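PDB 3JY6: transcriptional regulator, LacI family from Lactobacillus brevis, which probably regulates transcription by binding DNA at cis-regulatory sequences, as members of the LacI family generally do. Local coordinates for residues Q85-S90 against R249-E254; Y123-V128 against D152-E157; V184-K189 against T212-A217. One frame throughout, in Å; residues are numbered along the deposited sequence.

From the N terminus the chain first builds most of the six-stranded parallel sheet, and Q85-S90 opens the longest loop there. It then passes into the other lobe, where Y123-V128 and D152-E157 close interaction 2 across a single helix. After a further helix, V184-K189 and T212-A217 close interaction 3. Interactions 2 and 3 follow one another in series and share the four-stranded sheet: Val127 pairs with both Val184 and Phe186 through the backbone. Only at R249-E254, back in the first lobe, does interaction 1 close, enclosing both others. Its centre is about 42 Å from the centre of interaction 2 and about 36 Å from that of interaction 3, across the centre of the chain.

Interaction 1 of 3, residues Q85-S90 against R249-E254; sequences QMPVVS and RQLAGE
Pro87 CB stands over one face of the Gln250 side-chain amide, 3.7 Å from CD, while Val89 CG2 approaches obliquely from the other side. In the amide plane itself lies Val88 O, bonded by Gln250 NE2 at 3.1 Å with a nearly straight N-H (170°), although the donor sits well above the carbonyl plane. This is helix-on-sheet contact in the periplasmic-binding-protein fold: the last turn of helix 236-251 meets the start of strand 88-91, part of the six-stranded parallel sheet. Gln250 CG lies anti to the carbonyl carbon (chi1 -59°), and the chain runs on extended until the amide reaches the strand. Gln250 OE1 is buried with no polar partner in the model; its close neighbour is Val89 CG2, at 3.1 Å. Cut back to an alanine, this position would probably leave Val88 O without this donor and a gap between Pro87 and Val89. Leu251 CD2 adds a looser apolar touch, crossing Pro87 at about a right angle. Behind this contact a Schellman motif with Gly253 as C-prime residue ends the helix, and Arg249 grips the Glu254 carboxylate side-on, at the edge of the guanidinium: NE meets OE1 at 3.0 Å and NH2 meets OE2 at 2.8 Å.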
loop_
_atom_site.group_PDB
_atom_site.type_symbol
_atom_site.label_atom_id
_atom_site.label_comp_id
_atom_site.label_asym_id
_atom_site.label_seq_id
_atom_site.Cartn_x
_atom_site.Cartn_y
_atom_site.Cartn_z
ATOM N N GLN A 85 -14.191 21.997 16.440
ATOM C CA GLN A 85 -13.733 21.657 17.772
ATOM C C GLN A 85 -12.217 21.419 17.706
ATOM O O GLN A 85 -11.502 21.640 18.682
ATOM C CB GLN A 85 -14.444 20.394 18.279
ATOM C CG GLN A 85 -14.051 19.122 17.558
ATOM C CD GLN A 85 -14.778 17.904 18.085
ATOM O OE1 GLN A 85 -15.919 17.633 17.705
ATOM N NE2 GLN A 85 -14.120 17.165 18.974
ATOM N N MET A 86 -11.724 20.991 16.545
ATOM C CA MET A 86 -10.304 20.717 16.405
ATOM C C MET A 86 -9.700 21.314 15.145
ATOM O O MET A 86 -10.381 21.471 14.133
ATOM C CB MET A 86 -10.058 19.194 16.408
ATOM C CG MET A 86 -10.536 18.457 15.152
ATOM S SD MET A 86 -10.438 16.633 15.240
ATOM C CE MET A 86 -11.867 16.275 16.318
ATOM N N PRO A 87 -8.414 21.676 15.201
ATOM C CA PRO A 87 -7.755 22.247 14.028
ATOM C C PRO A 87 -7.760 21.240 12.881
ATOM O O PRO A 87 -7.757 20.029 13.105
ATOM C CB PRO A 87 -6.348 22.574 14.532
ATOM C CG PRO A 87 -6.141 21.584 15.676
ATOM C CD PRO A 87 -7.497 21.598 16.351
ATOM N N VAL A 88 -7.769 21.750 11.653
ATOM C CA VAL A 88 -7.803 20.908 10.465
ATOM C C VAL A 88 -6.770 21.350 9.442
ATOM O O VAL A 88 -6.501 22.546 9.297
ATOM C CB VAL A 88 -9.191 20.979 9.770
ATOM C CG1 VAL A 88 -9.234 20.052 8.559
ATOM C CG2 VAL A 88 -10.312 20.621 10.770
ATOM N N VAL A 89 -6.185 20.383 8.741
ATOM C CA VAL A 89 -5.242 20.668 7.665
ATOM C C VAL A 89 -5.627 19.705 6.552
ATOM O O VAL A 89 -5.847 18.525 6.806
ATOM C CB VAL A 89 -3.756 20.409 8.052
ATOM C CG1 VAL A 89 -2.859 20.657 6.844
ATOM C CG2 VAL A 89 -3.324 21.335 9.156
ATOM N N SER A 90 -5.724 20.207 5.327
ATOM C CA SER A 90 -6.080 19.364 4.192
ATOM C C SER A 90 -4.839 19.094 3.329
ATOM O O SER A 90 -3.908 19.900 3.278
ATOM C CB SER A 90 -7.177 20.041 3.361
ATOM O OG SER A 90 -7.928 19.077 2.640
ATOM N N ARG A 249 1.738 23.441 14.606
ATOM C CA ARG A 249 1.709 24.889 14.774
ATOM C C ARG A 249 0.327 25.307 15.257
ATOM O O ARG A 249 0.198 26.220 16.072
ATOM C CB ARG A 249 2.057 25.598 13.459
ATOM C CG ARG A 249 3.545 25.634 13.150
ATOM C CD ARG A 249 3.800 26.127 11.739
ATOM N NE ARG A 249 3.259 27.472 11.503
ATOM C CZ ARG A 249 3.053 27.972 10.287
ATOM N NH1 ARG A 249 3.340 27.238 9.219
ATOM N NH2 ARG A 249 2.566 29.193 10.130
ATOM N N GLN A 250 -0.711 24.634 14.769
ATOM C CA GLN A 250 -2.072 24.956 15.195
ATOM C C GLN A 250 -2.267 24.475 16.641
ATOM O O GLN A 250 -2.892 25.165 17.445
ATOM C CB GLN A 250 -3.115 24.285 14.284
ATOM C CG GLN A 250 -3.050 24.665 12.788
ATOM C CD GLN A 250 -3.975 23.789 11.919
ATOM O OE1 GLN A 250 -3.896 22.566 11.962
ATOM N NE2 GLN A 250 -4.846 24.414 11.143
ATOM N N LEU A 251 -1.714 23.302 16.962
ATOM C CA LEU A 251 -1.820 22.718 18.305
ATOM C C LEU A 251 -1.080 23.548 19.341
ATOM O O LEU A 251 -1.402 23.512 20.535
ATOM C CB LEU A 251 -1.247 21.296 18.316
ATOM C CG LEU A 251 -2.079 20.228 17.604
ATOM C CD1 LEU A 251 -1.273 18.938 17.471
ATOM C CD2 LEU A 251 -3.370 19.990 18.379
ATOM N N ALA A 252 -0.072 24.273 18.871
ATOM C CA ALA A 252 0.731 25.132 19.712
ATOM C C ALA A 252 0.046 26.496 19.866
ATOM O O ALA A 252 0.622 27.418 20.435
ATOM C CB ALA A 252 2.106 25.299 19.100
ATOM N N GLY A 253 -1.173 26.605 19.337
ATOM C CA GLY A 253 -1.941 27.834 19.433
ATOM C C GLY A 253 -1.639 28.943 18.446
ATOM O O GLY A 253 -1.965 30.100 18.714
ATOM N N GLU A 254 -1.014 28.624 17.319
ATOM C CA GLU A 254 -0.713 29.645 16.322
ATOM C C GLU A 254 -1.916 29.780 15.384
ATOM O O GLU A 254 -2.453 28.777 14.907
ATOM C CB GLU A 254 0.519 29.249 15.508
ATOM C CG GLU A 254 1.123 30.376 14.689
ATOM C CD GLU A 254 2.184 29.894 13.722
ATOM O OE1 GLU A 254 2.970 28.996 14.094
ATOM O OE2 GLU A 254 2.241 30.428 12.589
#

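Interaction 2 of 3, residues Y123-V128 against D152-E157; sequences YQHVVV and DVDVLE
Strands 125-131 and 152-158 are the two strands of a beta-alpha-beta unit, paired in parallel in the four-stranded sheet of one lobe. The axes of 125-128 and 152-157 approach to 4.7 Å, at 12° to each other. The ladder alternates between the chains: Val126 N to Asp152 O at 2.7 Å, Asp154 N to Val126 O, Val128 N to Asp154 O, and Leu156 N to Val128 O, all close to linear. On one face His125 reaches across between two aspartates. With CG anti to the backbone N (chi1 173°), its ring brings NE2 to Asp154 OD2 at 2.7 Å; the oxygen lies near the ring plane and is met on its anti side, the carboxylate turned steeply against the ring. Asp152 approaches obliquely instead, its CG 3.2 Å from His125 CD2, the two planes 30° apart. A bond between ND1 and Thr183 OG1 holds the other end of the imidazole, fixing its rotation, and the two nearby carboxylates would tend to favour a protonated ring. The opposite face is apolar: Val128 CG2 meets Val153 CG1 at 3.8 Å, and Val126 and Val155 pack less closely beside them. Helix 137-147, the connection between the strands, covers Val126 and Val128 with Ile146 and Val153 with Leu147; helix 165-177 lies against Val127, Asp154 and Leu156, and strand 183-187 flanks 125-131 on the side away from 152-158.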
loop_
_atom_site.group_PDB
_atom_site.type_symbol
_atom_site.label_atom_id
_atom_site.label_comp_id
_atom_site.label_asym_id
_atom_site.label_seq_id
_atom_site.Cartn_x
_atom_site.Cartn_y
_atom_site.Cartn_z
ATOM N N TYR A 123 8.010 13.026 -28.596
ATOM C CA TYR A 123 6.668 12.527 -28.311
ATOM C C TYR A 123 5.653 13.670 -28.383
ATOM O O TYR A 123 5.502 14.444 -27.435
ATOM C CB TYR A 123 6.659 11.885 -26.917
ATOM C CG TYR A 123 7.677 10.775 -26.773
ATOM C CD1 TYR A 123 7.415 9.501 -27.263
ATOM C CD2 TYR A 123 8.924 11.014 -26.186
ATOM C CE1 TYR A 123 8.363 8.486 -27.175
ATOM C CE2 TYR A 123 9.887 10.009 -26.094
ATOM C CZ TYR A 123 9.599 8.745 -26.594
ATOM O OH TYR A 123 10.541 7.745 -26.527
ATOM N N GLN A 124 4.952 13.766 -29.507
ATOM C CA GLN A 124 3.974 14.837 -29.721
ATOM C C GLN A 124 2.543 14.424 -29.389
ATOM O O GLN A 124 1.676 15.268 -29.133
ATOM C CB GLN A 124 4.028 15.282 -31.187
ATOM C CG GLN A 124 5.436 15.428 -31.742
ATOM C CD GLN A 124 6.039 16.789 -31.471
ATOM O OE1 GLN A 124 5.668 17.784 -32.097
ATOM N NE2 GLN A 124 6.970 16.843 -30.532
ATOM N N HIS A 125 2.300 13.120 -29.402
ATOM C CA HIS A 125 0.970 12.587 -29.147
ATOM C C HIS A 125 0.832 12.052 -27.727
ATOM O O HIS A 125 1.453 11.051 -27.369
ATOM C CB HIS A 125 0.687 11.488 -30.169
ATOM C CG HIS A 125 -0.581 10.736 -29.928
ATOM N ND1 HIS A 125 -0.657 9.367 -30.053
ATOM C CD2 HIS A 125 -1.819 11.152 -29.577
ATOM C CE1 HIS A 125 -1.886 8.968 -29.786
ATOM N NE2 HIS A 125 -2.612 10.033 -29.494
ATOM N N VAL A 126 0.013 12.714 -26.917
ATOM C CA VAL A 126 -0.171 12.280 -25.542
ATOM C C VAL A 126 -1.490 11.552 -25.330
ATOM O O VAL A 126 -2.555 12.026 -25.727
ATOM C CB VAL A 126 -0.096 13.468 -24.567
ATOM C CG1 VAL A 126 -0.050 12.952 -23.126
ATOM C CG2 VAL A 126 1.123 14.316 -24.876
ATOM N N VAL A 127 -1.401 10.383 -24.711
ATOM C CA VAL A 127 -2.565 9.568 -24.413
ATOM C C VAL A 127 -2.731 9.624 -22.908
ATOM O O VAL A 127 -1.972 9.010 -22.160
ATOM C CB VAL A 127 -2.357 8.106 -24.874
ATOM C CG1 VAL A 127 -3.539 7.244 -24.435
ATOM C CG2 VAL A 127 -2.221 8.054 -26.390
ATOM N N VAL A 128 -3.724 10.385 -22.468
ATOM C CA VAL A 128 -3.995 10.557 -21.050
ATOM C C VAL A 128 -4.890 9.448 -20.500
ATOM O O VAL A 128 -5.985 9.213 -21.011
ATOM C CB VAL A 128 -4.690 11.906 -20.794
ATOM C CG1 VAL A 128 -4.872 12.119 -19.305
ATOM C CG2 VAL A 128 -3.890 13.042 -21.416
ATOM N N ASP A 152 -1.471 16.996 -30.040
ATOM C CA ASP A 152 -2.288 15.803 -30.152
ATOM C C ASP A 152 -2.433 15.180 -28.776
ATOM O O ASP A 152 -1.489 14.575 -28.268
ATOM C CB ASP A 152 -1.617 14.814 -31.105
ATOM C CG ASP A 152 -2.511 13.643 -31.464
ATOM O OD1 ASP A 152 -3.625 13.550 -30.911
ATOM O OD2 ASP A 152 -2.095 12.813 -32.303
ATOM N N VAL A 153 -3.614 15.340 -28.176
ATOM C CA VAL A 153 -3.887 14.790 -26.856
ATOM C C VAL A 153 -5.224 14.070 -26.858
ATOM O O VAL A 153 -6.246 14.651 -27.200
ATOM C CB VAL A 153 -3.931 15.893 -25.776
ATOM C CG1 VAL A 153 -4.230 15.284 -24.416
ATOM C CG2 VAL A 153 -2.619 16.636 -25.742
ATOM N N ASP A 154 -5.206 12.797 -26.491
ATOM C CA ASP A 154 -6.422 12.000 -26.421
ATOM C C ASP A 154 -6.604 11.619 -24.961
ATOM O O ASP A 154 -5.624 11.485 -24.228
ATOM C CB ASP A 154 -6.282 10.752 -27.284
ATOM C CG ASP A 154 -6.208 11.081 -28.762
ATOM O OD1 ASP A 154 -7.138 11.755 -29.269
ATOM O OD2 ASP A 154 -5.225 10.665 -29.419
ATOM N N VAL A 155 -7.843 11.446 -24.520
ATOM C CA VAL A 155 -8.077 11.108 -23.119
ATOM C C VAL A 155 -8.910 9.853 -22.918
ATOM O O VAL A 155 -9.893 9.635 -23.614
ATOM C CB VAL A 155 -8.752 12.288 -22.384
ATOM C CG1 VAL A 155 -10.074 12.607 -23.024
ATOM C CG2 VAL A 155 -8.949 11.959 -20.911
ATOM N N LEU A 156 -8.496 9.024 -21.964
ATOM C CA LEU A 156 -9.209 7.794 -21.647
ATOM C C LEU A 156 -9.599 7.763 -20.179
ATOM O O LEU A 156 -8.800 7.408 -19.299
ATOM C CB LEU A 156 -8.365 6.561 -21.984
ATOM C CG LEU A 156 -8.895 5.215 -21.472
ATOM C CD1 LEU A 156 -10.384 5.072 -21.755
ATOM C CD2 LEU A 156 -8.118 4.085 -22.115
ATOM N N GLU A 157 -10.845 8.142 -19.932
ATOM C CA GLU A 157 -11.397 8.167 -18.593
ATOM C C GLU A 157 -11.827 6.772 -18.172
ATOM O O GLU A 157 -12.436 6.032 -18.948
ATOM C CB GLU A 157 -12.577 9.129 -18.554
ATOM C CG GLU A 157 -12.147 10.566 -18.752
ATOM C CD GLU A 157 -13.306 11.531 -18.783
ATOM O OE1 GLU A 157 -13.864 11.773 -19.875
ATOM O OE2 GLU A 157 -13.660 12.045 -17.701
#

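Interaction 3 of 3, residues V184-K189 against T212-A217; sequences VAFALK and TATGFA
A buried parallel strand pair: 184-187 and 212-215 run side by side in the four-stranded sheet, with 211-215 at one edge of that sheet within the chain. Ala185 and Ala187 use both N-H and C=O to hold the partner strand, through Ala185 N to Thr212 O, Thr214 N to Ala185 O (3.0 Å), Ala187 N to Thr214 O and Phe216 N to Ala187 O. The last is the longest, at 3.2 Å. Gly215 lies so close to Ala187 O that a CB would clash with it. On one face Val184 lies alongside Thr212 and Phe186 alongside Thr214. Both threonines put OG1 anti to the backbone N (chi1 -175° in Thr214), which turns the methyl toward the neighbouring strand while Thr230 O takes the Thr214 hydroxyl and Asn208 OD1 that of Thr212. Thr214 CG2 thus makes a CH-pi contact over one face of the Phe186 ring, 3.9 Å from its centroid. Val184 CG1 and Thr212 CG2 are tightly pressed at 3.4 Å. Phe216 CE2 comes to the edge of the Phe186 ring, 3.7 Å from CE2, and Arg142 makes a cation-pi contact with Phe216 while bonding Leu188 O. The other face has small alanines, with Ala185 CB 4.1 Å from Ala213 CB and Phe197 packed on both. Phe118 of helix 107-119 covers Val184 and the two threonines. Parallel strands layered with helices in this way are typical of the periplasmic-binding-protein fold, in which LacI-family effectors generally bind between two such lobes.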
loop_
_atom_site.group_PDB
_atom_site.type_symbol
_atom_site.label_atom_id
_atom_site.label_comp_id
_atom_site.label_asym_id
_atom_site.label_seq_id
_atom_site.Cartn_x
_atom_site.Cartn_y
_atom_site.Cartn_z
ATOM N N VAL A 184 3.248 9.273 -25.850
ATOM C CA VAL A 184 3.499 9.110 -24.418
ATOM C C VAL A 184 2.170 8.733 -23.761
ATOM O O VAL A 184 1.189 9.481 -23.872
ATOM C CB VAL A 184 3.880 10.412 -23.685
ATOM C CG1 VAL A 184 4.893 10.109 -22.596
ATOM C CG2 VAL A 184 4.325 11.468 -24.639
ATOM N N ALA A 185 2.137 7.593 -23.083
ATOM C CA ALA A 185 0.936 7.190 -22.365
ATOM C C ALA A 185 1.170 7.858 -20.999
ATOM O O ALA A 185 2.138 7.533 -20.307
ATOM C CB ALA A 185 0.877 5.673 -22.234
ATOM N N PHE A 186 0.305 8.804 -20.634
ATOM C CA PHE A 186 0.442 9.567 -19.387
ATOM C C PHE A 186 -0.677 9.244 -18.380
ATOM O O PHE A 186 -1.829 9.633 -18.562
ATOM C CB PHE A 186 0.437 11.058 -19.759
ATOM C CG PHE A 186 1.047 11.987 -18.726
ATOM C CD1 PHE A 186 1.684 13.155 -19.151
ATOM C CD2 PHE A 186 0.919 11.758 -17.363
ATOM C CE1 PHE A 186 2.181 14.079 -18.239
ATOM C CE2 PHE A 186 1.408 12.671 -16.440
ATOM C CZ PHE A 186 2.041 13.836 -16.875
ATOM N N ALA A 187 -0.324 8.516 -17.326
ATOM C CA ALA A 187 -1.278 8.146 -16.285
ATOM C C ALA A 187 -1.357 9.269 -15.251
ATOM O O ALA A 187 -0.338 9.718 -14.724
ATOM C CB ALA A 187 -0.842 6.838 -15.616
ATOM N N LEU A 188 -2.572 9.727 -14.971
ATOM C CA LEU A 188 -2.785 10.786 -13.995
ATOM C C LEU A 188 -2.846 10.253 -12.571
ATOM O O LEU A 188 -2.778 11.018 -11.613
ATOM C CB LEU A 188 -4.063 11.552 -14.326
ATOM C CG LEU A 188 -3.875 12.875 -15.077
ATOM C CD1 LEU A 188 -2.835 12.736 -16.180
ATOM C CD2 LEU A 188 -5.217 13.318 -15.616
ATOM N N LYS A 189 -2.946 8.937 -12.432
ATOM C CA LYS A 189 -3.014 8.316 -11.116
ATOM C C LYS A 189 -2.160 7.062 -11.097
ATOM O O LYS A 189 -2.108 6.314 -12.072
ATOM C CB LYS A 189 -4.469 7.974 -10.759
ATOM C CG LYS A 189 -4.670 7.557 -9.306
ATOM C CD LYS A 189 -6.132 7.246 -8.981
ATOM C CE LYS A 189 -6.303 6.870 -7.499
ATOM N NZ LYS A 189 -7.723 6.571 -7.124
ATOM N N THR A 212 6.425 5.819 -25.361
ATOM C CA THR A 212 7.008 5.773 -24.024
ATOM C C THR A 212 5.865 5.956 -23.013
ATOM O O THR A 212 4.701 6.000 -23.397
ATOM C CB THR A 212 8.103 6.869 -23.834
ATOM O OG1 THR A 212 8.826 6.605 -22.629
ATOM C CG2 THR A 212 7.484 8.252 -23.740
ATOM N N ALA A 213 6.174 6.050 -21.728
ATOM C CA ALA A 213 5.106 6.223 -20.748
ATOM C C ALA A 213 5.598 6.874 -19.480
ATOM O O ALA A 213 6.743 6.694 -19.086
ATOM C CB ALA A 213 4.466 4.883 -20.416
ATOM N N THR A 214 4.707 7.614 -18.831
ATOM C CA THR A 214 5.030 8.307 -17.606
ATOM C C THR A 214 3.741 8.452 -16.810
ATOM O O THR A 214 2.697 7.920 -17.190
ATOM C CB THR A 214 5.566 9.705 -17.924
ATOM O OG1 THR A 214 5.988 10.359 -16.716
ATOM C CG2 THR A 214 4.474 10.527 -18.609
ATOM N N GLY A 215 3.821 9.201 -15.720
ATOM C CA GLY A 215 2.655 9.427 -14.895
ATOM C C GLY A 215 3.040 9.825 -13.484
ATOM O O GLY A 215 4.229 9.921 -13.154
ATOM N N PHE A 216 2.025 10.071 -12.660
ATOM C CA PHE A 216 2.232 10.419 -11.260
ATOM C C PHE A 216 2.254 9.085 -10.529
ATOM O O PHE A 216 1.243 8.379 -10.492
ATOM C CB PHE A 216 1.083 11.293 -10.761
ATOM C CG PHE A 216 1.088 12.680 -11.336
ATOM C CD1 PHE A 216 1.514 13.761 -10.569
ATOM C CD2 PHE A 216 0.675 12.907 -12.650
ATOM C CE1 PHE A 216 1.531 15.053 -11.100
ATOM C CE2 PHE A 216 0.689 14.187 -13.185
ATOM C CZ PHE A 216 1.117 15.265 -12.410
ATOM N N ALA A 217 3.413 8.740 -9.974
ATOM C CA ALA A 217 3.599 7.483 -9.266
ATOM C C ALA A 217 4.785 7.605 -8.320
ATOM O O ALA A 217 5.809 8.168 -8.682
ATOM C CB ALA A 217 3.854 6.364 -10.269
#